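MS5a (Brassica napus, PDB 6L77) is of unknown function in the cell, but is a meiosis-related protein whose cystatin-like folds appear to enhance papain. Local coordinates at residues A[31-36]-A[56-61]; A[70-75]-A[85-90]; A[165-170]-A[187-192]. One frame throughout, in Å; residues are numbered along the deposited sequence.

Contact 1: A[31-36]-A[56-61]; sequences TNLYLH and LIAEDP
Y34 and E59 face each other as an antiparallel hydrogen-bonded pair and are joined twice: Y34 N donates to E59 O at 3.0 Å, almost straight at 170°, and E59 N returns the bond to Y34 O at 2.7 Å. H36 N then reaches I57 O at 2.8 Å. The Y34 ring turns to the chain beyond E59. Its CG stands anti to the carbonyl carbon (chi1 -58°), and P61 CG meets the ring in plane at its edge, 3.9 Å from Y34 CD2. The leucines turn to helix 12-29. L33 puts CD2 across D60 CB at 3.6 Å and rests its CB on A58 CB, while L35 starts away from strand 56-60 but bends back, so that its CD1 meets L56 CD1 at 3.8 Å, the two side chains at about a right angle. These are the open ends of the beta hairpin 34-45/49-60, where the short strand axes are turned 126° from one another, at one margin of the antiparallel sheet of a cystatin-like fold. There Y25 lies on L33 and L22 on L35, and N26 OD1 accepts a bond from L33 N. On the Y34 side a water in the plane of the H36 ring sits 2.8 Å from H36 ND1 and donates to E59 OE1, and F66 packs against the H36 ring edge-to-face. A further water links N32 O to D60 OD1. D60 OD1 also pairs with A62 N and D60 OD2 with T63 OG1, just past the strand.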
loop_
_atom_site.group_PDB
_atom_site.type_symbol
_atom_site.label_atom_id
_atom_site.label_comp_id
_atom_site.label_asym_id
_atom_site.label_seq_id
_atom_site.Cartn_x
_atom_site.Cartn_y
_atom_site.Cartn_z
ATOM N N THR A 31 -0.057 8.899 14.245
ATOM C CA THR A 31 -1.461 9.109 14.568
ATOM C C THR A 31 -2.288 7.902 14.142
ATOM O O THR A 31 -1.786 6.936 13.558
ATOM C CB THR A 31 -1.977 10.385 13.897
ATOM O OG1 THR A 31 -1.674 10.343 12.492
ATOM C CG2 THR A 31 -1.328 11.621 14.507
ATOM N N ASN A 32 -3.594 7.963 14.455
ATOM C CA ASN A 32 -4.546 6.890 14.146
ATOM C C ASN A 32 -5.817 7.528 13.591
ATOM O O ASN A 32 -6.884 7.507 14.214
ATOM C CB ASN A 32 -4.859 6.035 15.377
ATOM C CG ASN A 32 -3.717 5.126 15.743
ATOM O OD1 ASN A 32 -3.594 4.031 15.205
ATOM N ND2 ASN A 32 -2.851 5.591 16.624
ATOM N N LEU A 33 -5.695 8.142 12.417
ATOM C CA LEU A 33 -6.859 8.665 11.724
ATOM C C LEU A 33 -7.449 7.573 10.842
ATOM O O LEU A 33 -6.718 6.861 10.145
ATOM C CB LEU A 33 -6.499 9.875 10.860
ATOM C CG LEU A 33 -5.932 11.110 11.553
ATOM C CD1 LEU A 33 -5.812 12.207 10.500
ATOM C CD2 LEU A 33 -6.829 11.553 12.688
ATOM N N TYR A 34 -8.772 7.458 10.869
ATOM C CA TYR A 34 -9.475 6.440 10.104
ATOM C C TYR A 34 -10.383 7.098 9.076
ATOM O O TYR A 34 -10.939 8.173 9.312
ATOM C CB TYR A 34 -10.310 5.536 11.018
ATOM C CG TYR A 34 -9.491 4.847 12.076
ATOM C CD1 TYR A 34 -8.562 3.867 11.734
ATOM C CD2 TYR A 34 -9.640 5.176 13.415
ATOM C CE1 TYR A 34 -7.797 3.232 12.716
ATOM C CE2 TYR A 34 -8.878 4.538 14.403
ATOM C CZ TYR A 34 -7.973 3.574 14.044
ATOM O OH TYR A 34 -7.230 2.951 15.026
ATOM N N LEU A 35 -10.540 6.436 7.934
ATOM C CA LEU A 35 -11.394 6.982 6.889
ATOM C C LEU A 35 -12.849 6.939 7.335
ATOM O O LEU A 35 -13.372 5.884 7.711
ATOM C CB LEU A 35 -11.206 6.197 5.588
ATOM C CG LEU A 35 -12.143 6.595 4.453
ATOM C CD1 LEU A 35 -11.894 8.060 4.046
ATOM C CD2 LEU A 35 -11.965 5.650 3.255
ATOM N N HIS A 36 -13.509 8.092 7.298
ATOM C CA HIS A 36 -14.932 8.148 7.588
ATOM C C HIS A 36 -15.761 8.183 6.310
ATOM O O HIS A 36 -16.671 7.370 6.139
ATOM C CB HIS A 36 -15.241 9.367 8.468
ATOM C CG HIS A 36 -16.704 9.591 8.702
ATOM N ND1 HIS A 36 -17.486 8.722 9.434
ATOM C CD2 HIS A 36 -17.522 10.596 8.313
ATOM C CE1 HIS A 36 -18.725 9.179 9.479
ATOM N NE2 HIS A 36 -18.777 10.311 8.799
ATOM N N LEU A 56 -11.380 14.024 1.808
ATOM C CA LEU A 56 -12.011 12.993 2.616
ATOM C C LEU A 56 -12.168 13.497 4.042
ATOM O O LEU A 56 -11.519 14.460 4.455
ATOM C CB LEU A 56 -11.195 11.696 2.607
ATOM C CG LEU A 56 -9.745 11.876 3.064
ATOM C CD1 LEU A 56 -9.435 10.932 4.201
ATOM C CD2 LEU A 56 -8.736 11.700 1.923
ATOM N N ILE A 57 -13.050 12.830 4.784
ATOM C CA ILE A 57 -13.241 13.079 6.205
ATOM C C ILE A 57 -12.607 11.915 6.944
ATOM O O ILE A 57 -12.920 10.755 6.657
ATOM C CB ILE A 57 -14.728 13.210 6.575
ATOM C CG1 ILE A 57 -15.418 14.234 5.666
ATOM C CG2 ILE A 57 -14.865 13.570 8.044
ATOM C CD1 ILE A 57 -14.747 15.580 5.658
ATOM N N ALA A 58 -11.686 12.221 7.852
ATOM C CA ALA A 58 -11.088 11.222 8.726
ATOM C C ALA A 58 -11.670 11.357 10.125
ATOM O O ALA A 58 -11.935 12.471 10.588
ATOM C CB ALA A 58 -9.567 11.373 8.785
ATOM N N GLU A 59 -11.863 10.224 10.795
ATOM C CA GLU A 59 -12.273 10.219 12.193
ATOM C C GLU A 59 -11.040 10.081 13.081
ATOM O O GLU A 59 -10.149 9.263 12.811
ATOM C CB GLU A 59 -13.266 9.084 12.491
ATOM C CG GLU A 59 -13.715 9.097 13.963
ATOM C CD GLU A 59 -14.871 8.141 14.286
ATOM O OE1 GLU A 59 -15.310 7.357 13.413
ATOM O OE2 GLU A 59 -15.351 8.193 15.434
ATOM N N ASP A 60 -10.999 10.884 14.149
ATOM C CA ASP A 60 -9.941 10.832 15.157
ATOM C C ASP A 60 -10.580 10.464 16.490
ATOM O O ASP A 60 -11.063 11.343 17.219
ATOM C CB ASP A 60 -9.209 12.172 15.255
ATOM C CG ASP A 60 -8.240 12.236 16.436
ATOM O OD1 ASP A 60 -7.878 11.175 16.993
ATOM O OD2 ASP A 60 -7.867 13.364 16.825
ATOM N N PRO A 61 -10.605 9.181 16.848
ATOM C CA PRO A 61 -11.307 8.776 18.077
ATOM C C PRO A 61 -10.679 9.324 19.343
ATOM O O PRO A 61 -11.348 9.341 20.381
ATOM C CB PRO A 61 -11.226 7.242 18.037
ATOM C CG PRO A 61 -11.083 6.916 16.541
ATOM C CD PRO A 61 -10.194 8.027 16.025
HETATM O O HOH W 1 -6.868 8.944 16.713
HETATM O O HOH W 2 -16.194 6.710 10.868
#

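Contact 2: A[70-75]-A[85-90]; sequences ETNVDQ and CYISRP
D74 and Y86 meet at about a right angle, the carboxylate plane turned 63° from the ring. D74 CB lies in the ring plane at its edge, and D74 OD2 comes to 3.3 Å from Y86 CE2. A water completes the link, donating to D74 OD2 at 2.7 Å and lying equally near Y86 OH, whose position is also fixed by a bond with F102 N. Next along the strands, N72 and I87 run side by side in the same direction, CB against CB at 3.9 Å. With CG1 anti to the carbonyl carbon (chi1 -59°), I87 has its CG2 over one face of the R89 guanidinium, 3.6 Å above its plane and offset to the rim. E70, its chain extended, brings OE1 near the plane of that guanidinium at its edge, but E70 OE1 stays 4.2 Å from R89 NH2, opposite charges close without a salt bridge.

The backbones form the beta hairpin 65-75/82-88 of the cystatin-like sheet, interrupted by a beta bulge: I87 pairs with N72 but C85 with V73, making Y86 the extra residue. Y86 N still bonds N72 O, whereas the buried I87 N has no partner. Beyond T71 and S88, a non-hydrogen-bonded pair, E70 and R89 are joined by two bonds, of which E70 N to R89 O, 2.8 Å, is nearly straight at 175°. On the opposite face, V73 CG2 touches C85 CB at 4.0 Å and T71 CG2 lies by C85 SG. Helix 12-29 lies over this face, with Y17 against V73, R24 against C85, and R24 NH1 bonded to S88 OG.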
loop_
_atom_site.group_PDB
_atom_site.type_symbol
_atom_site.label_atom_id
_atom_site.label_comp_id
_atom_site.label_asym_id
_atom_site.label_seq_id
_atom_site.Cartn_x
_atom_site.Cartn_y
_atom_site.Cartn_z
ATOM N N GLU A 70 -6.941 16.109 2.777
ATOM C CA GLU A 70 -6.669 16.113 1.339
ATOM C C GLU A 70 -5.608 15.064 1.014
ATOM O O GLU A 70 -4.602 14.959 1.723
ATOM C CB GLU A 70 -6.211 17.504 0.900
ATOM C CG GLU A 70 -5.760 17.612 -0.531
ATOM C CD GLU A 70 -5.442 19.045 -0.910
ATOM O OE1 GLU A 70 -5.139 19.845 -0.001
ATOM O OE2 GLU A 70 -5.510 19.375 -2.111
ATOM N N THR A 71 -5.848 14.266 -0.029
ATOM C CA THR A 71 -4.867 13.302 -0.535
ATOM C C THR A 71 -4.720 13.520 -2.033
ATOM O O THR A 71 -5.729 13.602 -2.738
ATOM C CB THR A 71 -5.305 11.840 -0.270
ATOM O OG1 THR A 71 -5.384 11.587 1.145
ATOM C CG2 THR A 71 -4.306 10.861 -0.865
ATOM N N ASN A 72 -3.479 13.610 -2.524
ATOM C CA ASN A 72 -3.211 13.713 -3.961
ATOM C C ASN A 72 -2.349 12.530 -4.393
ATOM O O ASN A 72 -1.305 12.270 -3.785
ATOM C CB ASN A 72 -2.488 15.015 -4.319
ATOM C CG ASN A 72 -3.386 16.242 -4.217
ATOM O OD1 ASN A 72 -4.499 16.189 -3.680
ATOM N ND2 ASN A 72 -2.892 17.359 -4.721
ATOM N N VAL A 73 -2.781 11.825 -5.436
ATOM C CA VAL A 73 -2.077 10.652 -5.957
ATOM C C VAL A 73 -1.961 10.796 -7.465
ATOM O O VAL A 73 -2.954 11.115 -8.131
ATOM C CB VAL A 73 -2.800 9.333 -5.614
ATOM C CG1 VAL A 73 -2.239 8.168 -6.461
ATOM C CG2 VAL A 73 -2.665 9.011 -4.131
ATOM N N ASP A 74 -0.757 10.576 -8.000
ATOM C CA ASP A 74 -0.554 10.434 -9.440
ATOM C C ASP A 74 -0.449 8.952 -9.772
ATOM O O ASP A 74 0.317 8.226 -9.136
ATOM C CB ASP A 74 0.708 11.158 -9.907
ATOM C CG ASP A 74 0.522 12.665 -9.989
ATOM O OD1 ASP A 74 -0.607 13.150 -9.782
ATOM O OD2 ASP A 74 1.515 13.365 -10.254
ATOM N N GLN A 75 -1.208 8.513 -10.770
ATOM C CA GLN A 75 -1.349 7.103 -11.101
ATOM C C GLN A 75 -0.777 6.859 -12.487
ATOM O O GLN A 75 -1.069 7.611 -13.422
ATOM C CB GLN A 75 -2.825 6.690 -11.043
ATOM C CG GLN A 75 -3.151 5.309 -11.590
ATOM C CD GLN A 75 -4.633 4.966 -11.414
ATOM O OE1 GLN A 75 -5.010 4.247 -10.490
ATOM N NE2 GLN A 75 -5.473 5.491 -12.296
ATOM N N CYS A 85 1.889 8.952 -3.929
ATOM C CA CYS A 85 1.105 9.826 -3.051
ATOM C C CYS A 85 1.970 11.018 -2.653
ATOM O O CYS A 85 2.983 10.856 -1.961
ATOM C CB CYS A 85 0.608 9.072 -1.816
ATOM S SG CYS A 85 -0.317 10.120 -0.650
ATOM N N TYR A 86 1.566 12.217 -3.082
ATOM C CA TYR A 86 2.349 13.438 -2.902
ATOM C C TYR A 86 1.893 14.290 -1.729
ATOM O O TYR A 86 2.712 14.981 -1.121
ATOM C CB TYR A 86 2.281 14.311 -4.165
ATOM C CG TYR A 86 3.025 13.748 -5.342
ATOM C CD1 TYR A 86 4.401 13.920 -5.465
ATOM C CD2 TYR A 86 2.353 13.056 -6.347
ATOM C CE1 TYR A 86 5.098 13.412 -6.553
ATOM C CE2 TYR A 86 3.043 12.538 -7.437
ATOM C CZ TYR A 86 4.415 12.723 -7.535
ATOM O OH TYR A 86 5.098 12.209 -8.618
ATOM N N ILE A 87 0.604 14.284 -1.435
ATOM C CA ILE A 87 -0.000 15.139 -0.417
ATOM C C ILE A 87 -0.917 14.258 0.398
ATOM O O ILE A 87 -1.641 13.435 -0.168
ATOM C CB ILE A 87 -0.812 16.296 -1.049
ATOM C CG1 ILE A 87 0.074 17.170 -1.942
ATOM C CG2 ILE A 87 -1.546 17.109 0.023
ATOM C CD1 ILE A 87 0.835 18.243 -1.204
ATOM N N SER A 88 -0.915 14.437 1.723
ATOM C CA SER A 88 -1.843 13.683 2.566
ATOM C C SER A 88 -1.845 14.407 3.917
ATOM O O SER A 88 -0.964 14.183 4.745
ATOM C CB SER A 88 -1.436 12.225 2.714
ATOM O OG SER A 88 -0.168 12.110 3.362
ATOM N N ARG A 89 -2.808 15.304 4.104
ATOM C CA ARG A 89 -2.747 16.181 5.268
ATOM C C ARG A 89 -4.125 16.778 5.516
ATOM O O ARG A 89 -4.955 16.840 4.595
ATOM C CB ARG A 89 -1.727 17.306 5.050
ATOM C CG ARG A 89 -2.107 18.167 3.876
ATOM C CD ARG A 89 -1.064 19.196 3.529
ATOM N NE ARG A 89 -1.522 19.962 2.377
ATOM C CZ ARG A 89 -0.738 20.721 1.618
ATOM N NH1 ARG A 89 0.560 20.823 1.890
ATOM N NH2 ARG A 89 -1.251 21.370 0.581
ATOM N N PRO A 90 -4.387 17.252 6.745
ATOM C CA PRO A 90 -5.608 18.030 7.004
ATOM C C PRO A 90 -5.695 19.241 6.091
ATOM O O PRO A 90 -4.705 19.932 5.836
ATOM C CB PRO A 90 -5.461 18.454 8.471
ATOM C CG PRO A 90 -4.564 17.385 9.072
ATOM C CD PRO A 90 -3.586 17.057 7.964
HETATM O O HOH W 3 3.711 12.027 -10.912
#

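Contact 3: A[165-170]-A[187-192]; sequences DVVVET and LVYIRY
With CG anti to the carbonyl carbon (chi1 -55°), Y189 stands its ring up from the face it shares with V167 and E169, while E169 runs fully extended from a chi1 of 179° and comes up beside it. The carboxylate and ring planes are 30° apart, and E169 OE1 stops 3.8 Å from Y189 OH; its firm partner is R123, which forms a salt bridge with E169 OE2. V167 O lies in the ring plane at the edge, 3.4 Å from Y189 CD1, and V167 CG1 crosses obliquely at 4.2 Å from that same CD1. L187, paired with E169 from strand 186-195, runs alongside it. Replacing Y189 by an alanine would probably open a gap beside V167 and P109 and deprive the E169 side chain of its flat neighbour. Six backbone bonds underlie this row, with Y189 N to V167 O at 2.8 Å nearly linear. On the reverse face V166, V168, V188 and I190 are wholly aliphatic, V168 CG2 lying 4.2 Å from V188 CG1, and helix 138-150 brings W138 and I139 down on them. An antiparallel sheet with a helix packed against its apolar face is the plan of the cystatin-like fold.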
loop_
_atom_site.group_PDB
_atom_site.type_symbol
_atom_site.label_atom_id
_atom_site.label_comp_id
_atom_site.label_asym_id
_atom_site.label_seq_id
_atom_site.Cartn_x
_atom_site.Cartn_y
_atom_site.Cartn_z
ATOM N N ASP A 165 1.691 -15.478 4.571
ATOM C CA ASP A 165 3.115 -15.292 4.815
ATOM C C ASP A 165 3.509 -13.925 4.281
ATOM O O ASP A 165 2.968 -13.472 3.265
ATOM C CB ASP A 165 3.938 -16.398 4.140
ATOM C CG ASP A 165 5.371 -16.445 4.628
ATOM O OD1 ASP A 165 5.690 -15.757 5.628
ATOM O OD2 ASP A 165 6.177 -17.179 4.009
ATOM N N VAL A 166 4.423 -13.257 4.984
ATOM C CA VAL A 166 4.886 -11.927 4.592
ATOM C C VAL A 166 6.385 -11.868 4.838
ATOM O O VAL A 166 6.855 -12.268 5.905
ATOM C CB VAL A 166 4.175 -10.796 5.367
ATOM C CG1 VAL A 166 4.748 -9.434 4.981
ATOM C CG2 VAL A 166 2.679 -10.813 5.113
ATOM N N VAL A 167 7.135 -11.384 3.854
ATOM C CA VAL A 167 8.562 -11.130 4.004
ATOM C C VAL A 167 8.808 -9.694 3.567
ATOM O O VAL A 167 8.282 -9.266 2.539
ATOM C CB VAL A 167 9.408 -12.113 3.169
ATOM C CG1 VAL A 167 10.875 -11.686 3.127
ATOM C CG2 VAL A 167 9.264 -13.533 3.719
ATOM N N VAL A 168 9.583 -8.943 4.348
ATOM C CA VAL A 168 9.939 -7.571 3.998
ATOM C C VAL A 168 11.451 -7.479 3.862
ATOM O O VAL A 168 12.187 -8.019 4.695
ATOM C CB VAL A 168 9.436 -6.559 5.046
ATOM C CG1 VAL A 168 9.860 -5.149 4.648
ATOM C CG2 VAL A 168 7.910 -6.634 5.179
ATOM N N GLU A 169 11.913 -6.789 2.821
ATOM C CA GLU A 169 13.334 -6.564 2.605
ATOM C C GLU A 169 13.621 -5.072 2.683
ATOM O O GLU A 169 12.903 -4.255 2.083
ATOM C CB GLU A 169 13.814 -7.141 1.264
ATOM C CG GLU A 169 15.304 -6.878 1.015
ATOM C CD GLU A 169 15.922 -7.727 -0.095
ATOM O OE1 GLU A 169 15.183 -8.458 -0.785
ATOM O OE2 GLU A 169 17.162 -7.660 -0.267
ATOM N N THR A 170 14.663 -4.721 3.432
ATOM C CA THR A 170 15.123 -3.349 3.576
ATOM C C THR A 170 16.518 -3.216 2.989
ATOM O O THR A 170 17.210 -4.202 2.732
ATOM C CB THR A 170 15.163 -2.907 5.046
ATOM O OG1 THR A 170 16.089 -3.738 5.749
ATOM C CG2 THR A 170 13.780 -3.020 5.689
ATOM N N LEU A 187 10.662 -3.484 0.516
ATOM C CA LEU A 187 10.188 -4.385 -0.525
ATOM C C LEU A 187 9.374 -5.468 0.175
ATOM O O LEU A 187 9.898 -6.170 1.046
ATOM C CB LEU A 187 11.376 -4.969 -1.298
ATOM C CG LEU A 187 11.171 -5.798 -2.557
ATOM C CD1 LEU A 187 10.493 -4.983 -3.621
ATOM C CD2 LEU A 187 12.510 -6.297 -3.071
ATOM N N VAL A 188 8.089 -5.584 -0.173
ATOM C CA VAL A 188 7.152 -6.424 0.570
ATOM C C VAL A 188 6.698 -7.579 -0.312
ATOM O O VAL A 188 6.234 -7.361 -1.436
ATOM C CB VAL A 188 5.938 -5.615 1.063
ATOM C CG1 VAL A 188 5.131 -6.454 2.035
ATOM C CG2 VAL A 188 6.388 -4.313 1.713
ATOM N N TYR A 189 6.804 -8.802 0.210
ATOM C CA TYR A 189 6.309 -10.007 -0.451
ATOM C C TYR A 189 5.149 -10.542 0.371
ATOM O O TYR A 189 5.317 -10.831 1.561
ATOM C CB TYR A 189 7.398 -11.078 -0.552
ATOM C CG TYR A 189 8.682 -10.632 -1.219
ATOM C CD1 TYR A 189 9.687 -10.003 -0.489
ATOM C CD2 TYR A 189 8.906 -10.871 -2.574
ATOM C CE1 TYR A 189 10.876 -9.620 -1.092
ATOM C CE2 TYR A 189 10.086 -10.482 -3.184
ATOM C CZ TYR A 189 11.068 -9.863 -2.435
ATOM O OH TYR A 189 12.243 -9.489 -3.040
ATOM N N ILE A 190 3.985 -10.690 -0.252
ATOM C CA ILE A 190 2.781 -11.096 0.459
ATOM C C ILE A 190 2.219 -12.335 -0.208
ATOM O O ILE A 190 1.845 -12.296 -1.385
ATOM C CB ILE A 190 1.728 -9.980 0.493
ATOM C CG1 ILE A 190 2.359 -8.699 1.043
ATOM C CG2 ILE A 190 0.520 -10.441 1.336
ATOM C CD1 ILE A 190 1.446 -7.474 1.024
ATOM N N ARG A 191 2.148 -13.426 0.545
ATOM C CA ARG A 191 1.522 -14.660 0.099
ATOM C C ARG A 191 0.127 -14.717 0.714
ATOM O O ARG A 191 -0.007 -14.691 1.942
ATOM C CB ARG A 191 2.371 -15.862 0.517
ATOM C CG ARG A 191 1.709 -17.222 0.329
ATOM C CD ARG A 191 1.677 -17.683 -1.124
ATOM N NE ARG A 191 1.051 -18.999 -1.190
ATOM C CZ ARG A 191 -0.263 -19.206 -1.191
ATOM N NH1 ARG A 191 -0.736 -20.441 -1.219
ATOM N NH2 ARG A 191 -1.105 -18.181 -1.166
ATOM N N TYR A 192 -0.910 -14.769 -0.131
ATOM C CA TYR A 192 -2.263 -14.748 0.412
ATOM C C TYR A 192 -3.194 -15.611 -0.425
ATOM O O TYR A 192 -2.965 -15.826 -1.621
ATOM C CB TYR A 192 -2.798 -13.313 0.521
ATOM C CG TYR A 192 -3.026 -12.581 -0.796
ATOM C CD1 TYR A 192 -1.975 -11.950 -1.462
ATOM C CD2 TYR A 192 -4.299 -12.492 -1.352
ATOM C CE1 TYR A 192 -2.190 -11.253 -2.659
ATOM C CE2 TYR A 192 -4.521 -11.809 -2.543
ATOM C CZ TYR A 192 -3.463 -11.185 -3.190
ATOM O OH TYR A 192 -3.684 -10.507 -4.382
#

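Overall arrangement
All three contacts pair neighbouring antiparallel strands of one sheet. Contacts 1 and 2 lie together on one side of the chain's centre: strands 49-60 and 65-75 are adjacent, and L56 CD2 packs on T71 OG1 at 3.4 Å. Both are backed by helix 12-29. Contact 3 lies on the opposite side, its centre about 27 Å from that of contact 1 and about 25 Å from that of contact 2, and is backed by helix 138-150. It is the buried one, regular in register and rich in valine. Contact 1, at an outer strand, is more exposed, with two water bridges and a proline at a ring edge; contact 2 is intermediate, with a bulge and loosely matched charges.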